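Local structure of allantoicase (Saccharomyces cerevisiae, 1O59) at residues A[37-41]-A[60-64]; A[65-69]-A[113-117]; A[141-146]-A[176-180]. The protein catalyses the hydrolysis of allantoate to (S)-ureidoglycolate and urea, allowing yeast to use purines as a secondary nitrogen source. All coordinates share one frame; numbering follows the deposited sequence.

The three interactions follow one another along the chain without interleaving, and all belong to the first of two beta-sandwich halves, whose sequences fall in the clan of galactose-binding-like domains. Interaction 1 ties two loops together at the edge of the sandwich core, with I38 and I61 buried and K41 reaching the second repeat. Its 60-64 segment leads directly into residues 65-69 of interaction 2, centred about 14 Å away at the surface. Interaction 3 is centred about 19 Å from interaction 1 and 26 Å from interaction 2, on the five-stranded sheet. Strand 176-182 links it to interaction 1, because I177 packs on I38 and L179 on L60. The contacts thus fasten loops at three separate places on the sandwich.

Interaction 1. Residues A[37-41]-A[60-64]; sequences VIGSK and LIQPT
I61 wraps its branched side chain around the carbonyl oxygen of I38, with I61 CG2 only 3.1 Å from I38 O. With CG1 between the backbone N and the carbonyl carbon (chi1 57°), CG2 stands beside the backbone N; CG2 and the end of the extended CG1 arm, CD1, both reach the I38 carbonyl, and I61 CD1 lies 4.0 Å from S40 CB. A beta-branched aliphatic residue suits this place because it offers two arms from one CB. I61 CG2 also meets I38 CG1 at 4.1 Å. With an alanine in place of I61, the I38 carbonyl is likely to lose most of its apolar cover, and a gap would open beside I38 CG1 and S40 CB. The core of the beta-sandwich begins at I38, whose buried hydrophobic chain reaches F190 and L192 of one sheet and I98 and I177 of the other. The backbones are pinned where I61 O accepts the N-H of S40 almost straight (173° at the hydrogen), 3.0 Å from S40 N. Close by, S40 OG lies 3.3 Å from P63 CD. Water 1 donates to I61 O and accepts from K41 N, bridging the two loops. Towards the solvent the packing becomes sparse: the extended K41 merely slides past the proline ring, K41 CD lying 4.1 Å from P63 CB. Its length carries the ammonium group to a salt bridge with D231 and to N232, in the second repeat. Across this open side, water 2 donates to P63 O at 2.9 Å and accepts only a weak bond from K41 NZ.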
loop_
_atom_site.group_PDB
_atom_site.type_symbol
_atom_site.label_atom_id
_atom_site.label_comp_id
_atom_site.label_asym_id
_atom_site.label_seq_id
_atom_site.Cartn_x
_atom_site.Cartn_y
_atom_site.Cartn_z
ATOM N N VAL A 37 3.668 -1.099 -3.503
ATOM C CA VAL A 37 3.723 -0.320 -4.721
ATOM C C VAL A 37 3.120 -1.059 -5.919
ATOM O O VAL A 37 2.983 -0.459 -6.984
ATOM C CB VAL A 37 5.168 0.111 -5.055
ATOM C CG1 VAL A 37 5.728 1.051 -3.979
ATOM C CG2 VAL A 37 6.079 -1.128 -5.252
ATOM N N ILE A 38 2.807 -2.354 -5.752
ATOM C CA ILE A 38 2.152 -3.149 -6.800
ATOM C C ILE A 38 0.675 -3.432 -6.547
ATOM O O ILE A 38 0.023 -4.051 -7.397
ATOM C CB ILE A 38 2.873 -4.486 -7.061
ATOM C CG1 ILE A 38 2.800 -5.405 -5.834
ATOM C CG2 ILE A 38 4.299 -4.212 -7.470
ATOM C CD1 ILE A 38 3.531 -6.716 -5.986
ATOM N N GLY A 39 0.159 -3.000 -5.394
ATOM C CA GLY A 39 -1.265 -3.152 -5.086
ATOM C C GLY A 39 -2.121 -2.463 -6.135
ATOM O O GLY A 39 -1.799 -1.353 -6.548
ATOM N N SER A 40 -3.204 -3.129 -6.550
ATOM C CA SER A 40 -4.173 -2.563 -7.489
ATOM C C SER A 40 -4.845 -1.284 -6.996
ATOM O O SER A 40 -5.299 -0.461 -7.796
ATOM C CB SER A 40 -5.252 -3.582 -7.787
ATOM O OG SER A 40 -5.992 -3.860 -6.630
ATOM N N LYS A 41 -4.915 -1.136 -5.680
ATOM C CA LYS A 41 -5.567 0.013 -5.053
ATOM C C LYS A 41 -4.791 1.316 -5.171
ATOM O O LYS A 41 -5.377 2.368 -4.904
ATOM C CB LYS A 41 -5.884 -0.249 -3.582
ATOM C CG LYS A 41 -4.688 -0.245 -2.634
ATOM C CD LYS A 41 -5.200 -0.579 -1.231
ATOM C CE LYS A 41 -4.182 -0.394 -0.152
ATOM N NZ LYS A 41 -4.813 -0.784 1.155
ATOM N N LEU A 60 -3.411 -11.628 -7.472
ATOM C CA LEU A 60 -2.239 -11.434 -6.592
ATOM C C LEU A 60 -2.170 -10.082 -5.943
ATOM O O LEU A 60 -1.647 -9.980 -4.834
ATOM C CB LEU A 60 -0.946 -11.606 -7.374
ATOM C CG LEU A 60 -0.663 -12.969 -7.975
ATOM C CD1 LEU A 60 0.502 -12.893 -8.935
ATOM C CD2 LEU A 60 -0.358 -13.968 -6.892
ATOM N N ILE A 61 -2.653 -9.044 -6.638
ATOM C CA ILE A 61 -2.495 -7.648 -6.166
ATOM C C ILE A 61 -3.763 -6.999 -5.631
ATOM O O ILE A 61 -3.761 -5.782 -5.308
ATOM C CB ILE A 61 -1.889 -6.731 -7.239
ATOM C CG1 ILE A 61 -2.713 -6.728 -8.521
ATOM C CG2 ILE A 61 -0.462 -7.146 -7.573
ATOM C CD1 ILE A 61 -2.242 -5.644 -9.511
ATOM N N GLN A 62 -4.834 -7.798 -5.506
ATOM C CA GLN A 62 -6.101 -7.266 -5.000
ATOM C C GLN A 62 -5.976 -6.863 -3.520
ATOM O O GLN A 62 -5.285 -7.498 -2.739
ATOM C CB GLN A 62 -7.276 -8.255 -5.229
ATOM C CG GLN A 62 -7.527 -8.551 -6.711
ATOM C CD GLN A 62 -7.749 -7.255 -7.551
ATOM O OE1 GLN A 62 -8.656 -6.450 -7.239
ATOM N NE2 GLN A 62 -6.911 -7.046 -8.576
ATOM N N PRO A 63 -6.672 -5.809 -3.141
ATOM C CA PRO A 63 -6.608 -5.285 -1.774
ATOM C C PRO A 63 -7.176 -6.196 -0.679
ATOM O O PRO A 63 -6.816 -6.058 0.502
ATOM C CB PRO A 63 -7.446 -4.007 -1.858
ATOM C CG PRO A 63 -8.244 -4.126 -3.082
ATOM C CD PRO A 63 -7.573 -5.033 -4.004
ATOM N N THR A 64 -8.061 -7.097 -1.075
ATOM C CA THR A 64 -8.776 -7.960 -0.150
ATOM C C THR A 64 -7.866 -9.064 0.367
ATOM O O THR A 64 -6.849 -9.403 -0.244
ATOM C CB THR A 64 -9.936 -8.619 -0.888
ATOM O OG1 THR A 64 -9.461 -9.108 -2.146
ATOM C CG2 THR A 64 -10.969 -7.611 -1.328
HETATM O O HOH W 1 -4.308 -3.491 -3.599
HETATM O O HOH W 2 -4.637 -4.246 1.142
#

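Interaction 2. Residues A[65-69]-A[113-117]; sequences APIRD and DTAFF
From P66 to R68 the chain runs alongside the stretch from D113 to F116, the two directions only 7° apart, with CA of P66 6.9 Å from CA of A115. Residues 113-117 leave strand 105-113 through an Asx turn, in which D113 OD1 accepts from A115 N at 3.0 Å, and then form a type II beta turn from T114 to F117. F116, with its positive phi, holds the third position of that turn, and its side chain leaves the backbone toward residues 65-69. P66 packs against the turn: P66 CG is 3.6 Å from D113 OD2 and 3.9 Å from A115 CB, a rigid ring against a small methyl. The F116 ring is then met from two directions. P66 O lies at its edge, near the ring plane, whereas R68 covers a face, with R68 CB 4.3 Å from the F116 ring centroid in a CH-pi contact 18° off the normal. The long aliphatic part of the arginine suits this role, and its guanidinium makes a cation-pi contact with Y80. Bent at chi2, the R68 chain passes along the phenylalanine until R68 CD is 4.0 Å from F116 CG.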
loop_
_atom_site.group_PDB
_atom_site.type_symbol
_atom_site.label_atom_id
_atom_site.label_comp_id
_atom_site.label_asym_id
_atom_site.label_seq_id
_atom_site.Cartn_x
_atom_site.Cartn_y
_atom_site.Cartn_z
ATOM N N ALA A 65 -8.234 -9.635 1.497
ATOM C CA ALA A 65 -7.565 -10.841 1.956
ATOM C C ALA A 65 -8.214 -11.961 1.190
ATOM O O ALA A 65 -9.393 -11.846 0.846
ATOM C CB ALA A 65 -7.718 -11.039 3.473
ATOM N N PRO A 66 -7.470 -13.026 0.911
ATOM C CA PRO A 66 -7.996 -14.125 0.120
ATOM C C PRO A 66 -9.028 -14.951 0.889
ATOM O O PRO A 66 -8.985 -15.027 2.126
ATOM C CB PRO A 66 -6.760 -14.958 -0.221
ATOM C CG PRO A 66 -5.626 -14.389 0.537
ATOM C CD PRO A 66 -6.087 -13.269 1.357
ATOM N N ILE A 67 -9.957 -15.535 0.128
ATOM C CA ILE A 67 -11.099 -16.294 0.669
ATOM C C ILE A 67 -11.227 -17.656 -0.002
ATOM O O ILE A 67 -10.673 -17.875 -1.080
ATOM C CB ILE A 67 -12.426 -15.507 0.498
ATOM C CG1 ILE A 67 -12.620 -15.082 -0.962
ATOM C CG2 ILE A 67 -12.453 -14.296 1.403
ATOM C CD1 ILE A 67 -14.042 -14.682 -1.301
ATOM N N ARG A 68 -11.976 -18.566 0.624
ATOM C CA ARG A 68 -12.090 -19.905 0.067
ATOM C C ARG A 68 -13.075 -19.986 -1.108
ATOM O O ARG A 68 -12.657 -20.306 -2.238
ATOM C CB ARG A 68 -12.342 -20.981 1.131
ATOM C CG ARG A 68 -11.859 -22.417 0.711
ATOM C CD ARG A 68 -10.884 -22.441 -0.512
ATOM N NE ARG A 68 -10.428 -23.753 -0.998
ATOM C CZ ARG A 68 -10.963 -24.447 -2.028
ATOM N NH1 ARG A 68 -10.412 -25.614 -2.390
ATOM N NH2 ARG A 68 -12.041 -24.004 -2.694
ATOM N N ASP A 69 -14.350 -19.680 -0.910
ATOM C CA ASP A 69 -15.288 -19.832 -2.041
ATOM C C ASP A 69 -16.352 -18.742 -2.136
ATOM O O ASP A 69 -16.779 -18.388 -3.241
ATOM C CB ASP A 69 -15.944 -21.220 -2.010
ATOM C CG ASP A 69 -16.393 -21.686 -3.401
ATOM O OD1 ASP A 69 -17.482 -22.337 -3.474
ATOM O OD2 ASP A 69 -15.736 -21.444 -4.461
ATOM N N ASP A 113 1.680 -14.690 0.042
ATOM C CA ASP A 113 0.633 -15.486 0.691
ATOM C C ASP A 113 0.179 -16.661 -0.211
ATOM O O ASP A 113 -0.430 -16.463 -1.276
ATOM C CB ASP A 113 -0.558 -14.571 1.039
ATOM C CG ASP A 113 -1.576 -15.220 2.019
ATOM O OD1 ASP A 113 -1.436 -16.430 2.423
ATOM O OD2 ASP A 113 -2.568 -14.559 2.429
ATOM N N THR A 114 0.459 -17.877 0.221
ATOM C CA THR A 114 0.004 -19.080 -0.482
ATOM C C THR A 114 -1.328 -19.600 0.054
ATOM O O THR A 114 -1.635 -20.766 -0.115
ATOM C CB THR A 114 1.079 -20.211 -0.372
ATOM O OG1 THR A 114 1.421 -20.449 0.997
ATOM C CG2 THR A 114 2.395 -19.801 -0.998
ATOM N N ALA A 115 -2.117 -18.743 0.700
ATOM C CA ALA A 115 -3.415 -19.127 1.297
ATOM C C ALA A 115 -4.265 -20.074 0.466
ATOM O O ALA A 115 -4.570 -19.805 -0.712
ATOM C CB ALA A 115 -4.235 -17.885 1.625
ATOM N N PHE A 116 -4.655 -21.178 1.102
ATOM C CA PHE A 116 -5.519 -22.221 0.516
ATOM C C PHE A 116 -4.859 -23.084 -0.566
ATOM O O PHE A 116 -5.506 -23.992 -1.104
ATOM C CB PHE A 116 -6.855 -21.644 -0.003
ATOM C CG PHE A 116 -7.589 -20.818 1.009
ATOM C CD1 PHE A 116 -8.104 -21.397 2.142
ATOM C CD2 PHE A 116 -7.729 -19.446 0.837
ATOM C CE1 PHE A 116 -8.761 -20.620 3.087
ATOM C CE2 PHE A 116 -8.377 -18.662 1.766
ATOM C CZ PHE A 116 -8.899 -19.243 2.885
ATOM N N PHE A 117 -3.599 -22.799 -0.910
ATOM C CA PHE A 117 -2.819 -23.718 -1.738
ATOM C C PHE A 117 -2.067 -24.591 -0.748
ATOM O O PHE A 117 -1.045 -24.191 -0.212
ATOM C CB PHE A 117 -1.907 -22.970 -2.699
ATOM C CG PHE A 117 -2.649 -22.099 -3.654
ATOM C CD1 PHE A 117 -3.372 -22.666 -4.708
ATOM C CD2 PHE A 117 -2.667 -20.720 -3.491
ATOM C CE1 PHE A 117 -4.068 -21.881 -5.606
ATOM C CE2 PHE A 117 -3.373 -19.913 -4.394
ATOM C CZ PHE A 117 -4.070 -20.504 -5.461
#

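Interaction 3. Residues A[141-146]-A[176-180]; sequences EDDSRW and HIKLK
K178 sets the methylene next to its ammonium group almost squarely on the pyrrole ring of W146: K178 CE stands 3.4 Å from the centroid of that five-membered ring, just 2° off its normal. K178 NZ, 3.9 Å from the same centroid, adds a cation-pi interaction, so the tryptophan face receives both a polarised CH-pi contact and the positive charge. The lysine runs nearly extended from the strand, then bends at chi3 (-60°), while K178 CB packs 3.6 Å from W146 CZ3 on the six-membered ring. A broad indole suits this place because its six-membered ring can pack on K178 CB while its five-membered ring lies under CE and NZ. E141 grips the ammonium group twice: K178 NZ donates to E141 O at 2.9 Å and forms a salt bridge with E141 OE2 at 2.8 Å, approaching that oxygen from above the carboxylate plane. E141 OE2 also accepts from Y93, and W146 NE1 donates to V140 O. In the galactose-binding-like sandwich, K178 rises from strand 176-182 on the face turned away from I177 and L179, which pack on F190 of the other sheet. The loop before strand 147-154 therefore folds back over the sheet's outer face. E128 forms salt bridges with both K178 and K180. Two carboxylates and an electron-rich ring around K178 NZ would be expected to stabilise its protonated form, so that this charge is probably one of the main ties between loop and strand, beside the packing of W146.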
loop_
_atom_site.group_PDB
_atom_site.type_symbol
_atom_site.label_atom_id
_atom_site.label_comp_id
_atom_site.label_asym_id
_atom_site.label_seq_id
_atom_site.Cartn_x
_atom_site.Cartn_y
_atom_site.Cartn_z
ATOM N N GLU A 141 9.289 -10.550 -20.567
ATOM C CA GLU A 141 10.000 -11.346 -19.572
ATOM C C GLU A 141 11.536 -11.332 -19.737
ATOM O O GLU A 141 12.248 -11.302 -18.742
ATOM C CB GLU A 141 9.467 -12.775 -19.622
ATOM C CG GLU A 141 9.865 -13.651 -18.462
ATOM C CD GLU A 141 11.273 -14.195 -18.556
ATOM O OE1 GLU A 141 11.790 -14.479 -19.695
ATOM O OE2 GLU A 141 11.850 -14.323 -17.447
ATOM N N ASP A 142 12.040 -11.355 -20.970
ATOM C CA ASP A 142 13.480 -11.533 -21.190
ATOM C C ASP A 142 14.232 -10.226 -21.463
ATOM O O ASP A 142 15.288 -10.223 -22.060
ATOM C CB ASP A 142 13.739 -12.559 -22.295
ATOM C CG ASP A 142 13.387 -12.038 -23.682
ATOM O OD1 ASP A 142 12.683 -11.002 -23.770
ATOM O OD2 ASP A 142 13.776 -12.613 -24.738
ATOM N N ASP A 143 13.681 -9.129 -20.965
ATOM C CA ASP A 143 14.245 -7.774 -21.093
ATOM C C ASP A 143 15.568 -7.716 -20.329
ATOM O O ASP A 143 15.675 -8.193 -19.194
ATOM C CB ASP A 143 13.213 -6.814 -20.497
ATOM C CG ASP A 143 13.528 -5.368 -20.700
ATOM O OD1 ASP A 143 14.588 -4.873 -20.271
ATOM O OD2 ASP A 143 12.684 -4.621 -21.214
ATOM N N SER A 144 16.579 -7.135 -20.941
ATOM C CA SER A 144 17.885 -7.167 -20.350
ATOM C C SER A 144 17.977 -6.370 -19.075
ATOM O O SER A 144 18.947 -6.488 -18.342
ATOM C CB SER A 144 18.907 -6.663 -21.346
ATOM O OG SER A 144 18.555 -5.386 -21.844
ATOM N N ARG A 145 16.966 -5.558 -18.791
ATOM C CA ARG A 145 17.027 -4.667 -17.633
ATOM C C ARG A 145 16.532 -5.301 -16.355
ATOM O O ARG A 145 16.613 -4.675 -15.299
ATOM C CB ARG A 145 16.246 -3.387 -17.902
ATOM C CG ARG A 145 16.843 -2.559 -19.026
ATOM C CD ARG A 145 15.953 -1.442 -19.536
ATOM N NE ARG A 145 14.686 -1.967 -20.037
ATOM C CZ ARG A 145 13.621 -1.231 -20.265
ATOM N NH1 ARG A 145 13.649 0.076 -20.058
ATOM N NH2 ARG A 145 12.514 -1.805 -20.700
ATOM N N TRP A 146 16.017 -6.527 -16.435
ATOM C CA TRP A 146 15.638 -7.258 -15.226
ATOM C C TRP A 146 16.828 -7.533 -14.290
ATOM O O TRP A 146 17.863 -8.067 -14.693
ATOM C CB TRP A 146 14.926 -8.569 -15.560
ATOM C CG TRP A 146 13.558 -8.386 -16.105
ATOM C CD1 TRP A 146 13.111 -8.714 -17.367
ATOM C CD2 TRP A 146 12.435 -7.818 -15.423
ATOM N NE1 TRP A 146 11.779 -8.399 -17.489
ATOM C CE2 TRP A 146 11.338 -7.849 -16.313
ATOM C CE3 TRP A 146 12.239 -7.287 -14.143
ATOM C CZ2 TRP A 146 10.074 -7.360 -15.962
ATOM C CZ3 TRP A 146 10.986 -6.816 -13.797
ATOM C CH2 TRP A 146 9.920 -6.850 -14.703
ATOM N N HIS A 176 8.806 -1.602 -12.445
ATOM C CA HIS A 176 8.160 -2.864 -12.791
ATOM C C HIS A 176 8.765 -4.011 -11.954
ATOM O O HIS A 176 9.949 -4.012 -11.669
ATOM C CB HIS A 176 8.416 -3.204 -14.258
ATOM C CG HIS A 176 7.663 -2.355 -15.231
ATOM N ND1 HIS A 176 8.011 -1.050 -15.504
ATOM C CD2 HIS A 176 6.606 -2.642 -16.028
ATOM C CE1 HIS A 176 7.189 -0.563 -16.414
ATOM N NE2 HIS A 176 6.328 -1.510 -16.751
ATOM N N ILE A 177 7.935 -4.998 -11.622
ATOM C CA ILE A 177 8.334 -6.154 -10.826
ATOM C C ILE A 177 8.040 -7.428 -11.593
ATOM O O ILE A 177 7.019 -7.522 -12.264
ATOM C CB ILE A 177 7.544 -6.151 -9.463
ATOM C CG1 ILE A 177 7.886 -4.875 -8.652
ATOM C CG2 ILE A 177 7.795 -7.449 -8.660
ATOM C CD1 ILE A 177 9.339 -4.677 -8.417
ATOM N N LYS A 178 8.953 -8.388 -11.481
ATOM C CA LYS A 178 8.769 -9.745 -12.003
ATOM C C LYS A 178 8.788 -10.730 -10.848
ATOM O O LYS A 178 9.767 -10.838 -10.092
ATOM C CB LYS A 178 9.865 -10.140 -13.011
ATOM C CG LYS A 178 9.435 -11.259 -13.970
ATOM C CD LYS A 178 10.572 -12.079 -14.545
ATOM C CE LYS A 178 11.543 -11.262 -15.332
ATOM N NZ LYS A 178 12.567 -12.076 -16.008
ATOM N N LEU A 179 7.695 -11.462 -10.728
ATOM C CA LEU A 179 7.595 -12.544 -9.768
ATOM C C LEU A 179 7.839 -13.844 -10.502
ATOM O O LEU A 179 7.227 -14.109 -11.523
ATOM C CB LEU A 179 6.207 -12.520 -9.134
ATOM C CG LEU A 179 5.767 -13.716 -8.291
ATOM C CD1 LEU A 179 6.553 -13.817 -7.016
ATOM C CD2 LEU A 179 4.266 -13.536 -8.027
ATOM N N LYS A 180 8.759 -14.642 -9.985
ATOM C CA LYS A 180 9.062 -15.949 -10.550
ATOM C C LYS A 180 8.655 -17.023 -9.537
ATOM O O LYS A 180 9.007 -16.941 -8.373
ATOM C CB LYS A 180 10.562 -16.075 -10.837
ATOM C CG LYS A 180 11.172 -15.081 -11.823
ATOM C CD LYS A 180 12.556 -15.621 -12.270
ATOM C CE LYS A 180 13.159 -14.838 -13.450
ATOM N NZ LYS A 180 14.614 -15.198 -13.736
HETATM O O HOH W 3 15.015 -13.794 -16.119
#